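Local coordinates for leucyl-tRNA synthetase subunit alpha (Aquifex aeolicus, PDB 3O0A), which attaches leucine to its tRNA and carries a CP1 hydrolytic domain that probably edits mischarged tRNA, at residues A[49-61]-A[113-127]. Sequence-based numbering, arbitrary orientation.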
ATOM      1  N   THR A  49      -2.439   3.615  11.625  1.00 16.23           N
ATOM      2  CA  THR A  49      -3.475   2.982  10.799  1.00 16.20           C
ATOM      3  C   THR A  49      -2.985   1.746  10.024  1.00 14.43           C
ATOM      4  O   THR A  49      -3.724   1.197   9.190  1.00 14.86           O
ATOM      5  CB  THR A  49      -4.102   3.987   9.799  1.00 16.49           C
ATOM      6  OG1 THR A  49      -3.147   4.362   8.796  1.00 17.23           O
ATOM      7  CG2 THR A  49      -4.617   5.239  10.534  1.00 19.44           C
ATOM      8  N   VAL A  50      -1.759   1.302  10.303  1.00 13.71           N
ATOM      9  CA  VAL A  50      -1.129   0.254   9.483  1.00 12.50           C
ATOM     10  C   VAL A  50      -1.950  -1.052   9.459  1.00 13.01           C
ATOM     11  O   VAL A  50      -1.987  -1.758   8.447  1.00 12.39           O
ATOM     12  CB  VAL A  50       0.349  -0.004   9.903  1.00 12.39           C
ATOM     13  CG1 VAL A  50       0.418  -0.625  11.294  1.00 12.54           C
ATOM     14  CG2 VAL A  50       1.084  -0.903   8.842  1.00 12.48           C
ATOM     15  N   PHE A  51      -2.626  -1.366  10.566  1.00 13.77           N
ATOM     16  CA  PHE A  51      -3.431  -2.589  10.596  1.00 14.44           C
ATOM     17  C   PHE A  51      -4.642  -2.480   9.672  1.00 15.49           C
ATOM     18  O   PHE A  51      -5.267  -3.489   9.343  1.00 16.55           O
ATOM     19  CB  PHE A  51      -3.868  -2.935  12.022  1.00 14.83           C
ATOM     20  CG  PHE A  51      -2.750  -3.456  12.890  1.00 14.62           C
ATOM     21  CD1 PHE A  51      -1.873  -2.577  13.521  1.00 13.65           C
ATOM     22  CD2 PHE A  51      -2.587  -4.834  13.090  1.00 14.94           C
ATOM     23  CE1 PHE A  51      -0.828  -3.052  14.339  1.00 13.97           C
ATOM     24  CE2 PHE A  51      -1.556  -5.328  13.913  1.00 14.63           C
ATOM     25  CZ  PHE A  51      -0.667  -4.433  14.537  1.00 13.80           C
ATOM     26  N   GLY A  52      -4.958  -1.256   9.254  1.00 15.47           N
ATOM     27  CA  GLY A  52      -6.122  -0.996   8.407  1.00 15.98           C
ATOM     28  C   GLY A  52      -5.794  -0.935   6.933  1.00 15.34           C
ATOM     29  O   GLY A  52      -6.667  -0.648   6.116  1.00 16.42           O
ATOM     30  N   ALA A  53      -4.538  -1.221   6.586  1.00 14.54           N
ATOM     31  CA  ALA A  53      -4.137  -1.230   5.180  1.00 14.29           C
ATOM     32  C   ALA A  53      -4.789  -2.410   4.476  1.00 14.86           C
ATOM     33  O   ALA A  53      -4.595  -3.561   4.867  1.00 15.87           O
ATOM     34  CB  ALA A  53      -2.598  -1.260   5.035  1.00 13.66           C
ATOM     35  N   THR A  54      -5.602  -2.115   3.466  1.00 14.92           N
ATOM     36  CA  THR A  54      -6.295  -3.179   2.723  1.00 15.67           C
ATOM     37  C   THR A  54      -5.809  -3.311   1.282  1.00 14.58           C
ATOM     38  O   THR A  54      -6.260  -4.206   0.543  1.00 14.38           O
ATOM     39  CB  THR A  54      -7.821  -2.987   2.751  1.00 16.13           C
ATOM     40  OG1 THR A  54      -8.163  -1.751   2.117  1.00 17.70           O
ATOM     41  CG2 THR A  54      -8.336  -2.976   4.188  1.00 18.03           C
ATOM     42  N   PHE A  55      -4.927  -2.392   0.879  1.00 13.30           N
ATOM     43  CA  PHE A  55      -4.215  -2.484  -0.394  1.00 12.53           C
ATOM     44  C   PHE A  55      -3.024  -1.533  -0.404  1.00 12.44           C
ATOM     45  O   PHE A  55      -2.890  -0.685   0.492  1.00 11.66           O
ATOM     46  CB  PHE A  55      -5.158  -2.263  -1.612  1.00 13.22           C
ATOM     47  CG  PHE A  55      -5.867  -0.932  -1.643  1.00 14.00           C
ATOM     48  CD1 PHE A  55      -6.980  -0.684  -0.834  1.00 16.92           C
ATOM     49  CD2 PHE A  55      -5.480   0.044  -2.559  1.00 14.54           C
ATOM     50  CE1 PHE A  55      -7.657   0.537  -0.902  1.00 15.94           C
ATOM     51  CE2 PHE A  55      -6.150   1.268  -2.634  1.00 16.41           C
ATOM     52  CZ  PHE A  55      -7.239   1.514  -1.798  1.00 16.97           C
ATOM     53  N   VAL A  56      -2.140  -1.734  -1.382  1.00 11.18           N
ATOM     54  CA  VAL A  56      -0.959  -0.915  -1.584  1.00 11.70           C
ATOM     55  C   VAL A  56      -1.053  -0.306  -2.972  1.00 11.98           C
ATOM     56  O   VAL A  56      -1.495  -0.980  -3.906  1.00 12.06           O
ATOM     57  CB  VAL A  56       0.316  -1.794  -1.450  1.00 10.99           C
ATOM     58  CG1 VAL A  56       1.586  -1.046  -1.876  1.00 11.67           C
ATOM     59  CG2 VAL A  56       0.447  -2.307  -0.009  1.00 11.92           C
ATOM     60  N   VAL A  57      -0.659   0.961  -3.109  1.00 12.18           N
ATOM     61  CA  VAL A  57      -0.622   1.604  -4.430  1.00 12.21           C
ATOM     62  C   VAL A  57       0.762   2.176  -4.743  1.00 11.59           C
ATOM     63  O   VAL A  57       1.340   2.898  -3.933  1.00 11.44           O
ATOM     64  CB  VAL A  57      -1.675   2.732  -4.576  1.00 12.38           C
ATOM     65  CG1 VAL A  57      -1.476   3.463  -5.906  1.00 14.84           C
ATOM     66  CG2 VAL A  57      -3.099   2.166  -4.503  1.00 13.91           C
ATOM     67  N   LEU A  58       1.284   1.842  -5.923  1.00 10.48           N
ATOM     68  CA  LEU A  58       2.515   2.425  -6.429  1.00 10.68           C
ATOM     69  C   LEU A  58       2.143   3.514  -7.413  1.00 10.04           C
ATOM     70  O   LEU A  58       1.223   3.341  -8.219  1.00 10.38           O
ATOM     71  CB  LEU A  58       3.326   1.366  -7.187  1.00  9.88           C
ATOM     72  CG  LEU A  58       4.175   0.368  -6.380  1.00 12.31           C
ATOM     73  CD1 LEU A  58       3.456  -0.216  -5.184  1.00 16.54           C
ATOM     74  CD2 LEU A  58       4.751  -0.724  -7.297  1.00 11.30           C
ATOM     75  N   ALA A  59       2.859   4.629  -7.369  1.00 10.78           N
ATOM     76  CA  ALA A  59       2.761   5.603  -8.461  1.00 11.11           C
ATOM     77  C   ALA A  59       3.063   4.913  -9.813  1.00 11.74           C
ATOM     78  O   ALA A  59       3.851   3.966  -9.880  1.00 10.56           O
ATOM     79  CB  ALA A  59       3.706   6.741  -8.230  1.00 12.06           C
ATOM     80  N   PRO A  60       2.440   5.390 -10.905  1.00 12.67           N
ATOM     81  CA  PRO A  60       2.629   4.762 -12.223  1.00 13.31           C
ATOM     82  C   PRO A  60       4.094   4.669 -12.643  1.00 13.18           C
ATOM     83  O   PRO A  60       4.474   3.703 -13.327  1.00 13.26           O
ATOM     84  CB  PRO A  60       1.876   5.691 -13.183  1.00 14.17           C
ATOM     85  CG  PRO A  60       0.966   6.504 -12.325  1.00 15.37           C
ATOM     86  CD  PRO A  60       1.533   6.551 -10.952  1.00 13.48           C
ATOM     87  N   GLU A  61       4.907   5.653 -12.248  1.00 13.35           N
ATOM     88  CA  GLU A  61       6.319   5.671 -12.635  1.00 14.63           C
ATOM     89  C   GLU A  61       7.219   4.892 -11.680  1.00 13.71           C
ATOM     90  O   GLU A  61       8.439   4.851 -11.875  1.00 14.06           O
ATOM     91  CB  GLU A  61       6.858   7.101 -12.756  1.00 15.79           C
ATOM     92  CG  GLU A  61       5.962   8.032 -13.530  1.00 18.58           C
ATOM     93  CD  GLU A  61       4.955   8.762 -12.640  1.00 22.65           C
ATOM     94  OE1 GLU A  61       4.625   8.281 -11.535  1.00 21.09           O
ATOM     95  OE2 GLU A  61       4.502   9.844 -13.053  1.00 24.21           O
ATOM     96  N   ALA A 113       0.919  -8.026  -1.300  1.00 11.60           N
ATOM     97  CA  ALA A 113       1.973  -7.682  -0.359  1.00 11.42           C
ATOM     98  C   ALA A 113       1.546  -8.145   1.029  1.00 12.02           C
ATOM     99  O   ALA A 113       0.378  -8.037   1.404  1.00 13.28           O
ATOM    100  CB  ALA A 113       2.181  -6.179  -0.358  1.00 12.05           C
ATOM    101  N   THR A 114       2.505  -8.649   1.793  1.00 11.28           N
ATOM    102  CA  THR A 114       2.260  -8.974   3.179  1.00 11.31           C
ATOM    103  C   THR A 114       2.393  -7.705   3.997  1.00 11.60           C
ATOM    104  O   THR A 114       3.375  -6.965   3.879  1.00 11.19           O
ATOM    105  CB  THR A 114       3.238 -10.044   3.670  1.00 12.48           C
ATOM    106  OG1 THR A 114       3.103 -11.205   2.840  1.00 12.76           O
ATOM    107  CG2 THR A 114       2.959 -10.407   5.127  1.00 11.96           C
ATOM    108  N   ASN A 115       1.370  -7.458   4.810  1.00 12.05           N
ATOM    109  CA  ASN A 115       1.387  -6.378   5.788  1.00 12.33           C
ATOM    110  C   ASN A 115       2.219  -6.835   6.993  1.00 12.63           C
ATOM    111  O   ASN A 115       1.875  -7.831   7.645  1.00 13.21           O
ATOM    112  CB  ASN A 115      -0.062  -6.074   6.194  1.00 12.85           C
ATOM    113  CG  ASN A 115      -0.177  -4.898   7.145  1.00 12.48           C
ATOM    114  OD1 ASN A 115       0.764  -4.565   7.866  1.00 11.55           O
ATOM    115  ND2 ASN A 115      -1.344  -4.258   7.144  1.00 11.62           N
ATOM    116  N   PRO A 116       3.325  -6.127   7.291  1.00 12.01           N
ATOM    117  CA  PRO A 116       4.233  -6.555   8.372  1.00 12.92           C
ATOM    118  C   PRO A 116       3.584  -6.450   9.759  1.00 13.40           C
ATOM    119  O   PRO A 116       4.075  -7.060  10.707  1.00 13.91           O
ATOM    120  CB  PRO A 116       5.406  -5.571   8.249  1.00 12.91           C
ATOM    121  CG  PRO A 116       4.808  -4.361   7.637  1.00 12.36           C
ATOM    122  CD  PRO A 116       3.788  -4.884   6.654  1.00 12.01           C
ATOM    123  N   ALA A 117       2.495  -5.688   9.871  1.00 13.85           N
ATOM    124  CA  ALA A 117       1.837  -5.498  11.175  1.00 14.94           C
ATOM    125  C   ALA A 117       1.010  -6.720  11.582  1.00 15.80           C
ATOM    126  O   ALA A 117       0.975  -7.095  12.757  1.00 16.25           O
ATOM    127  CB  ALA A 117       0.963  -4.255  11.153  1.00 15.05           C
ATOM    128  N   ASN A 118       0.347  -7.338  10.609  1.00 15.51           N
ATOM    129  CA  ASN A 118      -0.630  -8.391  10.894  1.00 16.30           C
ATOM    130  C   ASN A 118      -0.522  -9.639  10.009  1.00 16.29           C
ATOM    131  O   ASN A 118      -1.278 -10.600  10.203  1.00 17.16           O
ATOM    132  CB  ASN A 118      -2.055  -7.819  10.847  1.00 16.63           C
ATOM    133  CG  ASN A 118      -2.397  -7.216   9.496  1.00 16.48           C
ATOM    134  OD1 ASN A 118      -1.753  -7.523   8.492  1.00 16.26           O
ATOM    135  ND2 ASN A 118      -3.414  -6.357   9.464  1.00 17.92           N
ATOM    136  N   GLY A 119       0.392  -9.616   9.040  1.00 15.12           N
ATOM    137  CA  GLY A 119       0.625 -10.749   8.145  1.00 16.04           C
ATOM    138  C   GLY A 119      -0.431 -10.978   7.069  1.00 16.31           C
ATOM    139  O   GLY A 119      -0.377 -11.976   6.338  1.00 16.71           O
ATOM    140  N   GLU A 120      -1.388 -10.063   6.965  1.00 16.17           N
ATOM    141  CA  GLU A 120      -2.436 -10.157   5.950  1.00 17.20           C
ATOM    142  C   GLU A 120      -1.855  -9.862   4.584  1.00 16.52           C
ATOM    143  O   GLU A 120      -0.941  -9.048   4.458  1.00 15.58           O
ATOM    144  CB  GLU A 120      -3.592  -9.210   6.254  1.00 18.02           C
ATOM    145  CG  GLU A 120      -4.375  -9.636   7.482  1.00 21.96           C
ATOM    146  CD  GLU A 120      -5.471  -8.676   7.878  1.00 26.23           C
ATOM    147  OE1 GLU A 120      -5.696  -7.656   7.187  1.00 27.74           O
ATOM    148  OE2 GLU A 120      -6.118  -8.966   8.906  1.00 29.29           O
ATOM    149  N   LYS A 121      -2.360 -10.575   3.581  1.00 16.96           N
ATOM    150  CA  LYS A 121      -1.953 -10.357   2.197  1.00 16.56           C
ATOM    151  C   LYS A 121      -2.948  -9.437   1.495  1.00 16.09           C
ATOM    152  O   LYS A 121      -4.159  -9.715   1.441  1.00 17.33           O
ATOM    153  CB  LYS A 121      -1.801 -11.700   1.482  1.00 17.87           C
ATOM    154  CG  LYS A 121      -0.641 -12.520   2.038  1.00 20.79           C
ATOM    155  CD  LYS A 121      -0.604 -13.915   1.452  1.00 27.54           C
ATOM    156  CE  LYS A 121       0.369 -14.814   2.225  1.00 28.63           C
ATOM    157  NZ  LYS A 121       1.754 -14.315   2.086  1.00 32.27           N
ATOM    158  N   ILE A 122      -2.438  -8.318   0.993  1.00 13.94           N
ATOM    159  CA  ILE A 122      -3.270  -7.253   0.443  1.00 13.40           C
ATOM    160  C   ILE A 122      -2.821  -6.916  -0.990  1.00 12.80           C
ATOM    161  O   ILE A 122      -1.624  -6.925  -1.271  1.00 11.93           O
ATOM    162  CB  ILE A 122      -3.303  -5.998   1.372  1.00 13.24           C
ATOM    163  CG1 ILE A 122      -1.904  -5.420   1.601  1.00 12.23           C
ATOM    164  CG2 ILE A 122      -3.964  -6.334   2.729  1.00 13.58           C
ATOM    165  CD1 ILE A 122      -1.927  -4.072   2.323  1.00 13.47           C
ATOM    166  N   PRO A 123      -3.781  -6.655  -1.905  1.00 13.01           N
ATOM    167  CA  PRO A 123      -3.433  -6.492  -3.320  1.00 12.77           C
ATOM    168  C   PRO A 123      -2.646  -5.218  -3.623  1.00 12.17           C
ATOM    169  O   PRO A 123      -2.882  -4.170  -3.010  1.00 12.55           O
ATOM    170  CB  PRO A 123      -4.800  -6.463  -4.015  1.00 13.77           C
ATOM    171  CG  PRO A 123      -5.725  -5.937  -2.974  1.00 13.44           C
ATOM    172  CD  PRO A 123      -5.233  -6.504  -1.682  1.00 13.69           C
ATOM    173  N   VAL A 124      -1.704  -5.327  -4.560  1.00 11.27           N
ATOM    174  CA  VAL A 124      -0.905  -4.193  -4.994  1.00 11.00           C
ATOM    175  C   VAL A 124      -1.423  -3.665  -6.327  1.00 11.08           C
ATOM    176  O   VAL A 124      -1.518  -4.415  -7.298  1.00 11.13           O
ATOM    177  CB  VAL A 124       0.583  -4.551  -5.110  1.00 10.44           C
ATOM    178  CG1 VAL A 124       1.417  -3.284  -5.383  1.00 10.59           C
ATOM    179  CG2 VAL A 124       1.062  -5.229  -3.833  1.00 10.80           C
ATOM    180  N   TRP A 125      -1.743  -2.373  -6.327  1.00 11.42           N
ATOM    181  CA  TRP A 125      -2.269  -1.625  -7.466  1.00 12.01           C
ATOM    182  C   TRP A 125      -1.313  -0.498  -7.870  1.00 11.35           C
ATOM    183  O   TRP A 125      -0.392  -0.146  -7.125  1.00 11.15           O
ATOM    184  CB  TRP A 125      -3.615  -1.014  -7.061  1.00 13.00           C
ATOM    185  CG  TRP A 125      -4.717  -1.994  -6.984  1.00 14.60           C
ATOM    186  CD1 TRP A 125      -4.869  -3.016  -6.079  1.00 14.33           C
ATOM    187  CD2 TRP A 125      -5.845  -2.048  -7.848  1.00 15.95           C
ATOM    188  NE1 TRP A 125      -6.032  -3.711  -6.343  1.00 15.87           N
ATOM    189  CE2 TRP A 125      -6.647  -3.139  -7.426  1.00 15.78           C
ATOM    190  CE3 TRP A 125      -6.256  -1.289  -8.949  1.00 16.39           C
ATOM    191  CZ2 TRP A 125      -7.839  -3.477  -8.063  1.00 16.85           C
ATOM    192  CZ3 TRP A 125      -7.441  -1.636  -9.594  1.00 17.28           C
ATOM    193  CH2 TRP A 125      -8.214  -2.721  -9.150  1.00 16.80           C
ATOM    194  N   SER A 126      -1.506   0.046  -9.070  1.00 11.72           N
ATOM    195  CA  SER A 126      -0.938   1.348  -9.419  1.00 12.00           C
ATOM    196  C   SER A 126      -2.113   2.275  -9.681  1.00 13.13           C
ATOM    197  O   SER A 126      -3.158   1.824 -10.162  1.00 13.81           O
ATOM    198  CB  SER A 126      -0.035   1.257 -10.649  1.00 11.49           C
ATOM    199  OG  SER A 126       0.631   2.482 -10.910  1.00 13.52           O
ATOM    200  N   ALA A 127      -1.960   3.554  -9.339  1.00 13.57           N
ATOM    201  CA  ALA A 127      -3.061   4.529  -9.512  1.00 14.68           C
ATOM    202  C   ALA A 127      -2.600   5.948  -9.815  1.00 14.93           C
ATOM    203  O   ALA A 127      -1.489   6.331  -9.454  1.00 15.23           O
ATOM    204  CB  ALA A 127      -3.994   4.511  -8.302  1.00 15.46           C
TER
HETATM  205  O   HOH W   1      -4.349  -5.423   6.726  1.00 22.73           O
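V56 to L58 pair in parallel with V124 to S126 at the buried centre of the CP1 editing domain, and the loops leading into these two inner strands are joined by side chains. The parallel ladder is regular: V56 N donates to P123 O, W125 N returns a nearly straight bond to V56 O (2.8 Å, 176°), and L58 N reaches W125 O. At its far end S126 OG adds a bond to L58 O (2.9 Å), approaching above the carbonyl plane. I122 CD1 fills the space beside V56 CG2 (3.8 Å) and A53 CB, while L58 CD1 rests on V124 CG1.

Before the ladder, N115 takes over. With CG anti to the backbone N (chi1 -176°), its amide extends to the 3-10 turn, where ND2 donates to V50 O (2.9 Å) from the opposite face to A53 N; OD1 meanwhile accepts from A117 N in an Asx turn. A leucine in its place would probably leave V50 O without its cross-loop donor and free the 115-117 turn to shift. That turn sets A117 CB squarely over the F51 ring, 3.7 Å from its centroid, a CH-pi contact. One water joins A53 O, N115 ND2 and N118 ND2.

Strands 106-114 and 138-141 flank the inner pair, whereas I201 and W204 of helix 194-207 pack against F51.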